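Local coordinates for protein elongation factor G (Thermus thermophilus, PDB 2DY1) that binds GTP and magnesium and probably acts as a GTPase in the elongation phase of translation, at residues 52-62 against 431-442; 22-30 against 39-50. One frame throughout, in Å; residues are numbered along the deposited sequence.

From the N terminus, helix 22-32 leaves the P-loop and the chain turns back over it. Contact 2 closes that short loop, folding residues 39-50 against residues 22-30. The chain then enters helix 53-57, where contact 1 begins. Contact 1 closes a far longer loop, of 368 residues, when residues 431-442 of domain III meet residues 52-62. The two contacts lie in series and do not cross; their centres are about 17 Å apart. They join at the magnesium, which Thr-23 and Thr-61 both bind, and Thr-61 OG1 also pairs with Asp-50 OD1. Residues 39-62, loop and short helix together, thus link the nucleotide site to domain III.

Contact 1: residues 52-62 against 431-442; sequences TPEAKLHRTTV and LHLATAKERLQD. With MG (magnesium ion), chain B; GTP (guanosine-5'-triphosphate), chain C.
His-58 NE2 donates to Glu-438 OE2 at 2.7 Å, with a nearly straight N-H...O angle of 170°. The carboxylate lies almost in the ring plane and offers OE2 through its syn lone pair. With CG anti to the carbonyl carbon (chi1 -66°), the ring reaches toward helix 431-442. Leu-431 CD1 sits over one ring face in a CH-pi contact, 3.7 Å from the ring centroid. Leu-57 CG lies over the opposite face, also toward the rim, so leucine carbons flank the ring. With an alanine here, Glu-438 OE2 would probably lose its ring N-H donor, and a gap would be likely to open beside Leu-431 CD1. Glu-54 fits as a knob among Thr-435, Glu-438, Arg-439 and Asp-442. Its CG lies 3.5 Å from Thr-435 O. The bend at chi2 (68°) then turns the carboxylate toward Asp-442. Glu-54 OE2 and Asp-442 OD2 are only 2.5 Å apart, so one of the two acids probably holds a proton. Arg-439 NH1 makes a salt bridge to Asp-442 OD2 at 3.1 Å. Glu-54 OE1 makes a long salt bridge to Arg-439 NH1, 3.7 Å away and well out of the guanidinium plane; charge alone links them. Arg-439 also pairs with Asp-294 and Glu-408. Val-62 CG2 packs on Thr-435 CG2. Thr-52 OG1 caps helix 53-57 by accepting from Ala-55 N, and a Schellman motif at Arg-59 ends it. The chain then runs to the nucleotide. Thr-61 OG1 binds magnesium at 2.1 Å, and Thr-61 N donates to GTP O2G at 3.0 Å. Thr-60 OG1 also meets the gamma-phosphate. This is the ordered switch 1 region of a GTP-bound translational GTPase, with its short helix docked on domain III.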
loop_
_atom_site.group_PDB
_atom_site.type_symbol
_atom_site.label_atom_id
_atom_site.label_comp_id
_atom_site.label_asym_id
_atom_site.label_seq_id
_atom_site.Cartn_x
_atom_site.Cartn_y
_atom_site.Cartn_z
ATOM N N THR A 52 -4.728 11.423 -14.728
ATOM C CA THR A 52 -4.941 12.379 -13.636
ATOM C C THR A 52 -3.769 13.357 -13.597
ATOM O O THR A 52 -2.683 13.070 -14.113
ATOM C CB THR A 52 -5.016 11.709 -12.253
ATOM O OG1 THR A 52 -3.757 11.086 -11.961
ATOM C CG2 THR A 52 -6.151 10.680 -12.216
ATOM N N PRO A 53 -3.973 14.545 -13.015
ATOM C CA PRO A 53 -2.887 15.517 -12.946
ATOM C C PRO A 53 -1.644 14.975 -12.244
ATOM O O PRO A 53 -0.507 15.289 -12.611
ATOM C CB PRO A 53 -3.504 16.681 -12.153
ATOM C CG PRO A 53 -4.943 16.597 -12.515
ATOM C CD PRO A 53 -5.222 15.096 -12.464
ATOM N N GLU A 54 -1.867 14.144 -11.225
ATOM C CA GLU A 54 -0.768 13.610 -10.451
ATOM C C GLU A 54 0.054 12.635 -11.285
ATOM O O GLU A 54 1.283 12.660 -11.249
ATOM C CB GLU A 54 -1.311 12.911 -9.204
ATOM C CG GLU A 54 -2.085 13.858 -8.214
ATOM C CD GLU A 54 -3.408 14.392 -8.770
ATOM O OE1 GLU A 54 -4.164 13.636 -9.430
ATOM O OE2 GLU A 54 -3.710 15.602 -8.541
ATOM N N ALA A 55 -0.626 11.771 -12.036
ATOM C CA ALA A 55 0.085 10.804 -12.882
ATOM C C ALA A 55 0.936 11.485 -13.934
ATOM O O ALA A 55 2.061 11.069 -14.193
ATOM C CB ALA A 55 -0.921 9.860 -13.576
ATOM N N LYS A 56 0.400 12.534 -14.548
ATOM C CA LYS A 56 1.132 13.237 -15.580
ATOM C C LYS A 56 2.264 14.075 -15.004
ATOM O O LYS A 56 3.384 14.013 -15.500
ATOM C CB LYS A 56 0.158 14.081 -16.406
ATOM C CG LYS A 56 -0.880 13.194 -17.147
ATOM C CD LYS A 56 -2.087 14.002 -17.625
ATOM C CE LYS A 56 -1.750 14.909 -18.774
ATOM N NZ LYS A 56 -2.972 15.620 -19.227
ATOM N N LEU A 57 1.998 14.817 -13.930
ATOM C CA LEU A 57 3.040 15.657 -13.339
ATOM C C LEU A 57 4.246 14.826 -12.908
ATOM O O LEU A 57 5.405 15.188 -13.185
ATOM C CB LEU A 57 2.482 16.413 -12.128
ATOM C CG LEU A 57 3.509 17.301 -11.434
ATOM C CD1 LEU A 57 3.920 18.426 -12.392
ATOM C CD2 LEU A 57 2.910 17.859 -10.150
ATOM N N HIS A 58 3.989 13.702 -12.249
ATOM C CA HIS A 58 5.073 12.867 -11.763
ATOM C C HIS A 58 5.550 11.821 -12.757
ATOM O O HIS A 58 6.457 11.048 -12.451
ATOM C CB HIS A 58 4.650 12.210 -10.450
ATOM C CG HIS A 58 4.460 13.189 -9.339
ATOM N ND1 HIS A 58 5.516 13.675 -8.596
ATOM C CD2 HIS A 58 3.354 13.829 -8.892
ATOM C CE1 HIS A 58 5.065 14.580 -7.741
ATOM N NE2 HIS A 58 3.758 14.695 -7.900
ATOM N N ARG A 59 4.934 11.803 -13.937
ATOM C CA ARG A 59 5.295 10.870 -15.008
ATOM C C ARG A 59 5.393 9.433 -14.491
ATOM O O ARG A 59 6.357 8.715 -14.764
ATOM C CB ARG A 59 6.619 11.309 -15.665
ATOM C CG ARG A 59 6.529 12.659 -16.416
ATOM C CD ARG A 59 5.644 12.525 -17.648
ATOM N NE ARG A 59 5.764 13.616 -18.626
ATOM C CZ ARG A 59 4.781 14.451 -18.962
ATOM N NH1 ARG A 59 3.583 14.369 -18.392
ATOM N NH2 ARG A 59 4.969 15.329 -19.942
ATOM N N THR A 60 4.382 9.025 -13.732
ATOM C CA THR A 60 4.337 7.674 -13.180
ATOM C C THR A 60 2.871 7.310 -13.006
ATOM O O THR A 60 2.024 8.176 -12.819
ATOM C CB THR A 60 5.090 7.598 -11.824
ATOM O OG1 THR A 60 5.198 6.218 -11.413
ATOM C CG2 THR A 60 4.347 8.369 -10.744
ATOM N N THR A 61 2.556 6.023 -13.078
ATOM C CA THR A 61 1.186 5.603 -12.899
ATOM C C THR A 61 0.809 5.647 -11.423
ATOM O O THR A 61 1.194 4.788 -10.627
ATOM C CB THR A 61 1.027 4.184 -13.502
ATOM O OG1 THR A 61 1.250 4.287 -14.909
ATOM C CG2 THR A 61 -0.384 3.620 -13.268
ATOM N N VAL A 62 0.023 6.662 -11.066
ATOM C CA VAL A 62 -0.433 6.860 -9.696
ATOM C C VAL A 62 -1.705 6.046 -9.471
ATOM O O VAL A 62 -1.957 5.567 -8.361
ATOM C CB VAL A 62 -0.736 8.361 -9.467
ATOM C CG1 VAL A 62 -1.384 8.600 -8.098
ATOM C CG2 VAL A 62 0.561 9.147 -9.613
ATOM N N LEU A 431 6.202 10.534 -1.976
ATOM C CA LEU A 431 5.505 10.715 -3.237
ATOM C C LEU A 431 4.021 10.478 -3.039
ATOM O O LEU A 431 3.189 11.235 -3.556
ATOM C CB LEU A 431 6.075 9.763 -4.306
ATOM C CG LEU A 431 5.308 9.729 -5.636
ATOM C CD1 LEU A 431 5.319 11.104 -6.309
ATOM C CD2 LEU A 431 5.926 8.686 -6.544
ATOM N N HIS A 432 3.678 9.445 -2.274
ATOM C CA HIS A 432 2.253 9.180 -2.032
ATOM C C HIS A 432 1.577 10.432 -1.445
ATOM O O HIS A 432 0.538 10.883 -1.942
ATOM C CB HIS A 432 2.109 7.995 -1.070
ATOM C CG HIS A 432 0.686 7.584 -0.825
ATOM N ND1 HIS A 432 0.294 6.951 0.333
ATOM C CD2 HIS A 432 -0.425 7.695 -1.592
ATOM C CE1 HIS A 432 -1.004 6.692 0.271
ATOM N NE2 HIS A 432 -1.463 7.133 -0.885
ATOM N N LEU A 433 2.170 10.994 -0.393
ATOM C CA LEU A 433 1.587 12.174 0.262
ATOM C C LEU A 433 1.557 13.385 -0.664
ATOM O O LEU A 433 0.615 14.181 -0.636
ATOM C CB LEU A 433 2.369 12.476 1.547
ATOM C CG LEU A 433 2.130 11.445 2.652
ATOM C CD1 LEU A 433 3.135 11.680 3.775
ATOM C CD2 LEU A 433 0.685 11.528 3.174
ATOM N N ALA A 434 2.568 13.523 -1.519
ATOM C CA ALA A 434 2.565 14.632 -2.459
ATOM C C ALA A 434 1.368 14.493 -3.405
ATOM O O ALA A 434 0.687 15.474 -3.702
ATOM C CB ALA A 434 3.893 14.656 -3.274
ATOM N N THR A 435 1.096 13.273 -3.871
ATOM C CA THR A 435 -0.035 13.097 -4.776
ATOM C C THR A 435 -1.361 13.338 -4.071
ATOM O O THR A 435 -2.327 13.732 -4.717
ATOM C CB THR A 435 -0.054 11.690 -5.468
ATOM O OG1 THR A 435 -0.216 10.637 -4.504
ATOM C CG2 THR A 435 1.235 11.498 -6.272
ATOM N N ALA A 436 -1.406 13.126 -2.758
ATOM C CA ALA A 436 -2.654 13.372 -2.010
ATOM C C ALA A 436 -2.871 14.887 -1.891
ATOM O O ALA A 436 -3.992 15.376 -2.015
ATOM C CB ALA A 436 -2.579 12.745 -0.612
ATOM N N LYS A 437 -1.796 15.618 -1.624
ATOM C CA LYS A 437 -1.899 17.074 -1.521
ATOM C C LYS A 437 -2.394 17.629 -2.851
ATOM O O LYS A 437 -3.246 18.522 -2.899
ATOM C CB LYS A 437 -0.527 17.662 -1.183
ATOM C CG LYS A 437 -0.506 19.181 -1.144
ATOM C CD LYS A 437 0.850 19.693 -0.666
ATOM C CE LYS A 437 0.824 21.229 -0.642
ATOM N NZ LYS A 437 2.196 21.773 -0.427
ATOM N N GLU A 438 -1.827 17.114 -3.936
ATOM C CA GLU A 438 -2.216 17.533 -5.275
ATOM C C GLU A 438 -3.660 17.178 -5.567
ATOM O O GLU A 438 -4.365 17.949 -6.205
ATOM C CB GLU A 438 -1.300 16.872 -6.321
ATOM C CG GLU A 438 0.129 17.392 -6.225
ATOM C CD GLU A 438 1.143 16.517 -6.954
ATOM O OE1 GLU A 438 0.769 15.809 -7.912
ATOM O OE2 GLU A 438 2.336 16.565 -6.577
ATOM N N ARG A 439 -4.098 15.999 -5.113
ATOM C CA ARG A 439 -5.462 15.606 -5.386
ATOM C C ARG A 439 -6.456 16.522 -4.666
ATOM O O ARG A 439 -7.489 16.863 -5.247
ATOM C CB ARG A 439 -5.677 14.122 -5.016
ATOM C CG ARG A 439 -6.984 13.573 -5.565
ATOM C CD ARG A 439 -7.027 13.679 -7.075
ATOM N NE ARG A 439 -8.026 12.778 -7.664
ATOM C CZ ARG A 439 -8.366 12.812 -8.945
ATOM N NH1 ARG A 439 -7.801 13.705 -9.767
ATOM N NH2 ARG A 439 -9.249 11.938 -9.430
ATOM N N LEU A 440 -6.145 16.910 -3.428
ATOM C CA LEU A 440 -7.004 17.824 -2.675
ATOM C C LEU A 440 -7.079 19.140 -3.474
ATOM O O LEU A 440 -8.141 19.764 -3.568
ATOM C CB LEU A 440 -6.421 18.044 -1.273
ATOM C CG LEU A 440 -6.565 16.795 -0.387
ATOM C CD1 LEU A 440 -5.777 16.922 0.909
ATOM C CD2 LEU A 440 -8.062 16.603 -0.072
ATOM N N GLN A 441 -5.956 19.545 -4.069
ATOM C CA GLN A 441 -5.935 20.766 -4.899
ATOM C C GLN A 441 -6.876 20.595 -6.115
ATOM O O GLN A 441 -7.544 21.538 -6.533
ATOM C CB GLN A 441 -4.487 21.034 -5.347
ATOM C CG GLN A 441 -4.294 22.067 -6.456
ATOM C CD GLN A 441 -2.830 22.130 -6.912
ATOM O OE1 GLN A 441 -2.197 21.091 -7.218
ATOM N NE2 GLN A 441 -2.283 23.333 -6.946
ATOM N N ASP A 442 -6.934 19.395 -6.697
ATOM C CA ASP A 442 -7.815 19.155 -7.836
ATOM C C ASP A 442 -9.253 19.330 -7.409
ATOM O O ASP A 442 -10.101 19.698 -8.223
ATOM C CB ASP A 442 -7.692 17.728 -8.385
ATOM C CG ASP A 442 -6.319 17.408 -8.906
ATOM O OD1 ASP A 442 -5.533 18.338 -9.170
ATOM O OD2 ASP A 442 -6.028 16.192 -9.076
HETATM MG MG MG B . 2.856 3.364 -15.792
HETATM P PG GTP C . 5.459 3.396 -13.777
HETATM O O1G GTP C . 6.031 4.780 -13.196
HETATM O O2G GTP C . 3.906 3.579 -14.138
HETATM O O3G GTP C . 5.694 2.247 -12.874
HETATM O O3B GTP C . 6.268 3.252 -15.163
HETATM P PB GTP C . 5.868 2.262 -16.361
HETATM O O1B GTP C . 6.291 0.888 -16.002
HETATM O O2B GTP C . 4.447 2.471 -16.727
HETATM O O3A GTP C . 6.874 2.736 -17.517
HETATM P PA GTP C . 6.499 3.804 -18.654
HETATM O O1A GTP C . 5.657 3.144 -19.676
HETATM O O2A GTP C . 5.994 5.036 -18.005
HETATM O "O5'" GTP C . 7.925 4.107 -19.331
HETATM C "C5'" GTP C . 8.870 4.900 -18.611
HETATM C "C4'" GTP C . 9.975 5.373 -19.554
HETATM O "O4'" GTP C . 10.489 4.199 -20.204
HETATM C "C3'" GTP C . 9.379 6.255 -20.654
HETATM O "O3'" GTP C . 10.359 7.210 -21.069
HETATM C "C2'" GTP C . 9.108 5.253 -21.776
HETATM O "O2'" GTP C . 9.182 5.924 -23.038
HETATM C "C1'" GTP C . 10.351 4.379 -21.622
HETATM N N9 GTP C . 10.212 3.054 -22.267
HETATM C C8 GTP C . 9.228 2.181 -22.059
HETATM N N7 GTP C . 9.496 1.044 -22.699
HETATM C C5 GTP C . 10.659 1.194 -23.327
HETATM C C6 GTP C . 11.426 0.364 -24.137
HETATM O O6 GTP C . 11.096 -0.798 -24.372
HETATM N N1 GTP C . 12.625 0.864 -24.663
HETATM C C2 GTP C . 13.027 2.171 -24.365
HETATM N N2 GTP C . 14.165 2.649 -24.860
HETATM N N3 GTP C . 12.262 2.941 -23.576
HETATM C C4 GTP C . 11.112 2.482 -23.063
HETATM O O HOH W 1 3.471 5.211 -16.564
HETATM O O HOH W 2 2.109 1.499 -15.209
#

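Contact 2: residues 22-30 against 39-50; sequences KTTLTEALL and RGRVEEGTTTTD. With MG (magnesium ion), chain B; GTP (guanosine-5'-triphosphate), chain C.
Lys-22 NZ donates to GTP O3G and O1B, bridging the gamma- and beta-phosphates, and next to it Thr-23 CG2 meets Thr-47 OG1, Val-42 CG2 and Thr-49 CB. Thr-23 has OG1 anti to the carbonyl carbon (chi1 -62°), which puts the oxygen on magnesium at 2.1 Å and turns the methyl toward the loop. Asp-80 is a further partner of this hydroxyl. Thr-24 OG1 donates to GTP O1A at 2.7 Å and accepts from a water that Val-42 N also holds. Val-42 CG2 in turn packs 3.3 Å from GTP O2A. Thr-26 CG2 touches Thr-49 OG1, whose polar partner is Asp-80. Glu-27 is the main polar link between helix and loop. Its OE1 takes a nearly straight bond from Thr-48 N at 2.8 Å (176°), the donor standing above the carboxylate plane. Its OE2 uses the anti lone pair for Gly-40 N at 2.7 Å. A water shared with Thr-49 N also donates to OE1, and Lys-36 forms a salt bridge with OE2. This buried carboxylate therefore grips the loop at two separate points. Its CG lies 3.5 Å from Thr-47 CG2, and its CB packs on Arg-39 CG. A CB on Gly-40 would run into both Thr-46 O and Glu-27 OE2. Farther on, Leu-30 CD1 rests against Thr-48, whose hydroxyl is held by Lys-36. In the loop, Thr-47 OG1 accepts from Asp-50 N in an ST motif. Asp-50 OD2 receives a bond from a metal-bound water, which also donates to GTP O2A; Asp-50 OD1 is hydrogen-bonded to Thr-61, the other magnesium-binding threonine. The arrangement is that of a P-loop GTPase: the helix that follows the P-loop (Walker A), with the switch 1 loop closed over magnesium and GTP.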
loop_
_atom_site.group_PDB
_atom_site.type_symbol
_atom_site.label_atom_id
_atom_site.label_comp_id
_atom_site.label_asym_id
_atom_site.label_seq_id
_atom_site.Cartn_x
_atom_site.Cartn_y
_atom_site.Cartn_z
ATOM N N LYS A 22 5.485 -0.517 -18.471
ATOM C CA LYS A 22 4.098 -0.975 -18.410
ATOM C C LYS A 22 3.102 -0.123 -19.192
ATOM O O LYS A 22 2.354 -0.618 -20.042
ATOM C CB LYS A 22 3.657 -1.054 -16.941
ATOM C CG LYS A 22 4.480 -2.057 -16.083
ATOM C CD LYS A 22 4.024 -2.072 -14.616
ATOM C CE LYS A 22 4.172 -0.729 -13.901
ATOM N NZ LYS A 22 5.579 -0.349 -13.606
ATOM N N THR A 23 3.088 1.173 -18.916
ATOM C CA THR A 23 2.137 2.024 -19.598
ATOM C C THR A 23 2.443 2.132 -21.075
ATOM O O THR A 23 1.545 2.218 -21.892
ATOM C CB THR A 23 2.112 3.391 -18.916
ATOM O OG1 THR A 23 1.680 3.195 -17.564
ATOM C CG2 THR A 23 1.152 4.372 -19.636
ATOM N N THR A 24 3.731 2.112 -21.424
ATOM C CA THR A 24 4.118 2.195 -22.821
ATOM C C THR A 24 3.665 0.928 -23.580
ATOM O O THR A 24 3.232 0.988 -24.737
ATOM C CB THR A 24 5.638 2.402 -22.901
ATOM O OG1 THR A 24 5.966 3.655 -22.273
ATOM C CG2 THR A 24 6.107 2.452 -24.349
ATOM N N LEU A 25 3.745 -0.214 -22.907
ATOM C CA LEU A 25 3.293 -1.453 -23.516
ATOM C C LEU A 25 1.768 -1.411 -23.667
ATOM O O LEU A 25 1.204 -1.830 -24.683
ATOM C CB LEU A 25 3.698 -2.628 -22.628
ATOM C CG LEU A 25 3.512 -4.028 -23.186
ATOM C CD1 LEU A 25 4.299 -4.187 -24.499
ATOM C CD2 LEU A 25 4.023 -5.014 -22.131
ATOM N N THR A 26 1.106 -0.890 -22.637
ATOM C CA THR A 26 -0.358 -0.789 -22.646
ATOM C C THR A 26 -0.802 0.087 -23.816
ATOM O O THR A 26 -1.734 -0.249 -24.547
ATOM C CB THR A 26 -0.853 -0.207 -21.299
ATOM O OG1 THR A 26 -0.462 -1.091 -20.234
ATOM C CG2 THR A 26 -2.380 -0.051 -21.292
ATOM N N GLU A 27 -0.134 1.235 -23.982
ATOM C CA GLU A 27 -0.420 2.138 -25.102
ATOM C C GLU A 27 -0.249 1.422 -26.441
ATOM O O GLU A 27 -1.068 1.565 -27.336
ATOM C CB GLU A 27 0.537 3.337 -25.101
ATOM C CG GLU A 27 0.106 4.566 -24.329
ATOM C CD GLU A 27 -1.280 5.062 -24.720
ATOM O OE1 GLU A 27 -2.170 4.804 -23.919
ATOM O OE2 GLU A 27 -1.475 5.682 -25.792
ATOM N N ALA A 28 0.828 0.649 -26.571
ATOM C CA ALA A 28 1.094 -0.074 -27.815
ATOM C C ALA A 28 0.001 -1.103 -28.094
ATOM O O ALA A 28 -0.415 -1.267 -29.238
ATOM C CB ALA A 28 2.485 -0.761 -27.756
ATOM N N LEU A 29 -0.459 -1.787 -27.051
ATOM C CA LEU A 29 -1.531 -2.770 -27.215
ATOM C C LEU A 29 -2.838 -2.068 -27.627
ATOM O O LEU A 29 -3.589 -2.561 -28.505
ATOM C CB LEU A 29 -1.714 -3.548 -25.906
ATOM C CG LEU A 29 -0.630 -4.589 -25.614
ATOM C CD1 LEU A 29 -0.571 -4.931 -24.143
ATOM C CD2 LEU A 29 -0.918 -5.838 -26.469
ATOM N N LEU A 30 -3.130 -0.911 -27.025
ATOM C CA LEU A 30 -4.357 -0.185 -27.392
ATOM C C LEU A 30 -4.277 0.283 -28.855
ATOM O O LEU A 30 -5.251 0.171 -29.626
ATOM C CB LEU A 30 -4.557 1.026 -26.466
ATOM C CG LEU A 30 -4.970 0.655 -25.036
ATOM C CD1 LEU A 30 -4.812 1.848 -24.093
ATOM C CD2 LEU A 30 -6.432 0.180 -25.046
ATOM N N ARG A 39 -0.556 5.874 -30.821
ATOM C CA ARG A 39 0.053 5.460 -29.577
ATOM C C ARG A 39 0.470 6.749 -28.881
ATOM O O ARG A 39 1.245 7.534 -29.444
ATOM C CB ARG A 39 1.303 4.614 -29.832
ATOM C CG ARG A 39 1.910 3.955 -28.566
ATOM C CD ARG A 39 3.271 3.393 -28.830
ATOM N NE ARG A 39 4.370 4.203 -28.303
ATOM C CZ ARG A 39 5.511 4.478 -28.914
ATOM N NH1 ARG A 39 5.710 4.031 -30.130
ATOM N NH2 ARG A 39 6.419 5.210 -28.299
ATOM N N GLY A 40 -0.062 6.982 -27.683
ATOM C CA GLY A 40 0.323 8.158 -26.926
ATOM C C GLY A 40 1.675 7.868 -26.292
ATOM O O GLY A 40 2.202 6.767 -26.424
ATOM N N ARG A 41 2.223 8.841 -25.572
ATOM C CA ARG A 41 3.524 8.728 -24.945
ATOM C C ARG A 41 3.509 9.281 -23.535
ATOM O O ARG A 41 2.950 10.347 -23.282
ATOM C CB ARG A 41 4.557 9.494 -25.793
ATOM C CG ARG A 41 4.605 8.944 -27.213
ATOM C CD ARG A 41 5.551 9.657 -28.172
ATOM N NE ARG A 41 6.200 8.686 -29.050
ATOM C CZ ARG A 41 5.567 7.929 -29.952
ATOM N NH1 ARG A 41 6.258 7.071 -30.681
ATOM N NH2 ARG A 41 4.265 8.072 -30.198
ATOM N N VAL A 42 4.134 8.570 -22.611
ATOM C CA VAL A 42 4.190 9.017 -21.220
ATOM C C VAL A 42 4.865 10.390 -21.131
ATOM O O VAL A 42 4.393 11.274 -20.422
ATOM C CB VAL A 42 4.970 8.007 -20.354
ATOM C CG1 VAL A 42 5.293 8.608 -18.993
ATOM C CG2 VAL A 42 4.150 6.733 -20.186
ATOM N N GLU A 43 5.960 10.564 -21.870
ATOM C CA GLU A 43 6.700 11.821 -21.852
ATOM C C GLU A 43 5.908 13.012 -22.413
ATOM O O GLU A 43 6.323 14.168 -22.246
ATOM C CB GLU A 43 8.020 11.650 -22.626
ATOM C CG GLU A 43 7.803 11.425 -24.112
ATOM C CD GLU A 43 7.811 9.960 -24.547
ATOM O OE1 GLU A 43 7.404 9.063 -23.758
ATOM O OE2 GLU A 43 8.219 9.720 -25.713
ATOM N N GLU A 44 4.780 12.753 -23.081
ATOM C CA GLU A 44 3.944 13.831 -23.622
ATOM C C GLU A 44 2.581 13.929 -22.925
ATOM O O GLU A 44 1.761 14.757 -23.286
ATOM C CB GLU A 44 3.734 13.651 -25.129
ATOM C CG GLU A 44 5.049 13.693 -25.899
ATOM C CD GLU A 44 4.886 13.521 -27.403
ATOM O OE1 GLU A 44 5.901 13.228 -28.066
ATOM O OE2 GLU A 44 3.766 13.689 -27.927
ATOM N N GLY A 45 2.356 13.072 -21.928
ATOM C CA GLY A 45 1.097 13.070 -21.194
ATOM C C GLY A 45 -0.108 12.623 -21.995
ATOM O O GLY A 45 -1.257 12.924 -21.627
ATOM N N THR A 46 0.129 11.853 -23.058
ATOM C CA THR A 46 -0.948 11.429 -23.939
ATOM C C THR A 46 -1.372 9.956 -23.862
ATOM O O THR A 46 -1.996 9.465 -24.791
ATOM C CB THR A 46 -0.587 11.730 -25.387
ATOM O OG1 THR A 46 0.756 11.301 -25.624
ATOM C CG2 THR A 46 -0.639 13.260 -25.658
ATOM N N THR A 47 -1.059 9.286 -22.758
ATOM C CA THR A 47 -1.461 7.885 -22.627
ATOM C C THR A 47 -2.850 7.780 -22.023
ATOM O O THR A 47 -3.317 8.682 -21.335
ATOM C CB THR A 47 -0.512 7.067 -21.721
ATOM O OG1 THR A 47 -0.606 7.504 -20.360
ATOM C CG2 THR A 47 0.940 7.214 -22.199
ATOM N N THR A 48 -3.490 6.650 -22.292
ATOM C CA THR A 48 -4.810 6.359 -21.748
ATOM C C THR A 48 -4.761 6.153 -20.236
ATOM O O THR A 48 -5.627 6.654 -19.515
ATOM C CB THR A 48 -5.381 5.104 -22.444
ATOM O OG1 THR A 48 -5.628 5.416 -23.818
ATOM C CG2 THR A 48 -6.676 4.618 -21.795
ATOM N N THR A 49 -3.765 5.407 -19.736
ATOM C CA THR A 49 -3.662 5.155 -18.301
ATOM C C THR A 49 -3.385 6.374 -17.454
ATOM O O THR A 49 -4.067 6.652 -16.478
ATOM C CB THR A 49 -2.539 4.165 -17.969
ATOM O OG1 THR A 49 -2.784 2.953 -18.668
ATOM C CG2 THR A 49 -2.475 3.887 -16.457
ATOM N N ASP A 50 -2.329 7.087 -17.808
ATOM C CA ASP A 50 -1.937 8.229 -17.029
ATOM C C ASP A 50 -2.686 9.493 -17.440
ATOM O O ASP A 50 -2.243 10.246 -18.308
ATOM C CB ASP A 50 -0.410 8.395 -17.134
ATOM C CG ASP A 50 0.365 7.222 -16.488
ATOM O OD1 ASP A 50 -0.231 6.409 -15.736
ATOM O OD2 ASP A 50 1.602 7.131 -16.692
HETATM MG MG MG B . 2.856 3.364 -15.792
HETATM P PG GTP C . 5.459 3.396 -13.777
HETATM O O1G GTP C . 6.031 4.780 -13.196
HETATM O O2G GTP C . 3.906 3.579 -14.138
HETATM O O3G GTP C . 5.694 2.247 -12.874
HETATM O O3B GTP C . 6.268 3.252 -15.163
HETATM P PB GTP C . 5.868 2.262 -16.361
HETATM O O1B GTP C . 6.291 0.888 -16.002
HETATM O O2B GTP C . 4.447 2.471 -16.727
HETATM O O3A GTP C . 6.874 2.736 -17.517
HETATM P PA GTP C . 6.499 3.804 -18.654
HETATM O O1A GTP C . 5.657 3.144 -19.676
HETATM O O2A GTP C . 5.994 5.036 -18.005
HETATM O "O5'" GTP C . 7.925 4.107 -19.331
HETATM C "C5'" GTP C . 8.870 4.900 -18.611
HETATM C "C4'" GTP C . 9.975 5.373 -19.554
HETATM O "O4'" GTP C . 10.489 4.199 -20.204
HETATM C "C3'" GTP C . 9.379 6.255 -20.654
HETATM O "O3'" GTP C . 10.359 7.210 -21.069
HETATM C "C2'" GTP C . 9.108 5.253 -21.776
HETATM O "O2'" GTP C . 9.182 5.924 -23.038
HETATM C "C1'" GTP C . 10.351 4.379 -21.622
HETATM N N9 GTP C . 10.212 3.054 -22.267
HETATM C C8 GTP C . 9.228 2.181 -22.059
HETATM N N7 GTP C . 9.496 1.044 -22.699
HETATM C C5 GTP C . 10.659 1.194 -23.327
HETATM C C6 GTP C . 11.426 0.364 -24.137
HETATM O O6 GTP C . 11.096 -0.798 -24.372
HETATM N N1 GTP C . 12.625 0.864 -24.663
HETATM C C2 GTP C . 13.027 2.171 -24.365
HETATM N N2 GTP C . 14.165 2.649 -24.860
HETATM N N3 GTP C . 12.262 2.941 -23.576
HETATM C C4 GTP C . 11.112 2.482 -23.063
HETATM O O HOH W 3 5.226 6.007 -23.517
HETATM O O HOH W 4 -1.920 3.785 -21.325
HETATM O O HOH W 1 3.471 5.211 -16.564
HETATM O O HOH W 2 2.109 1.499 -15.209
#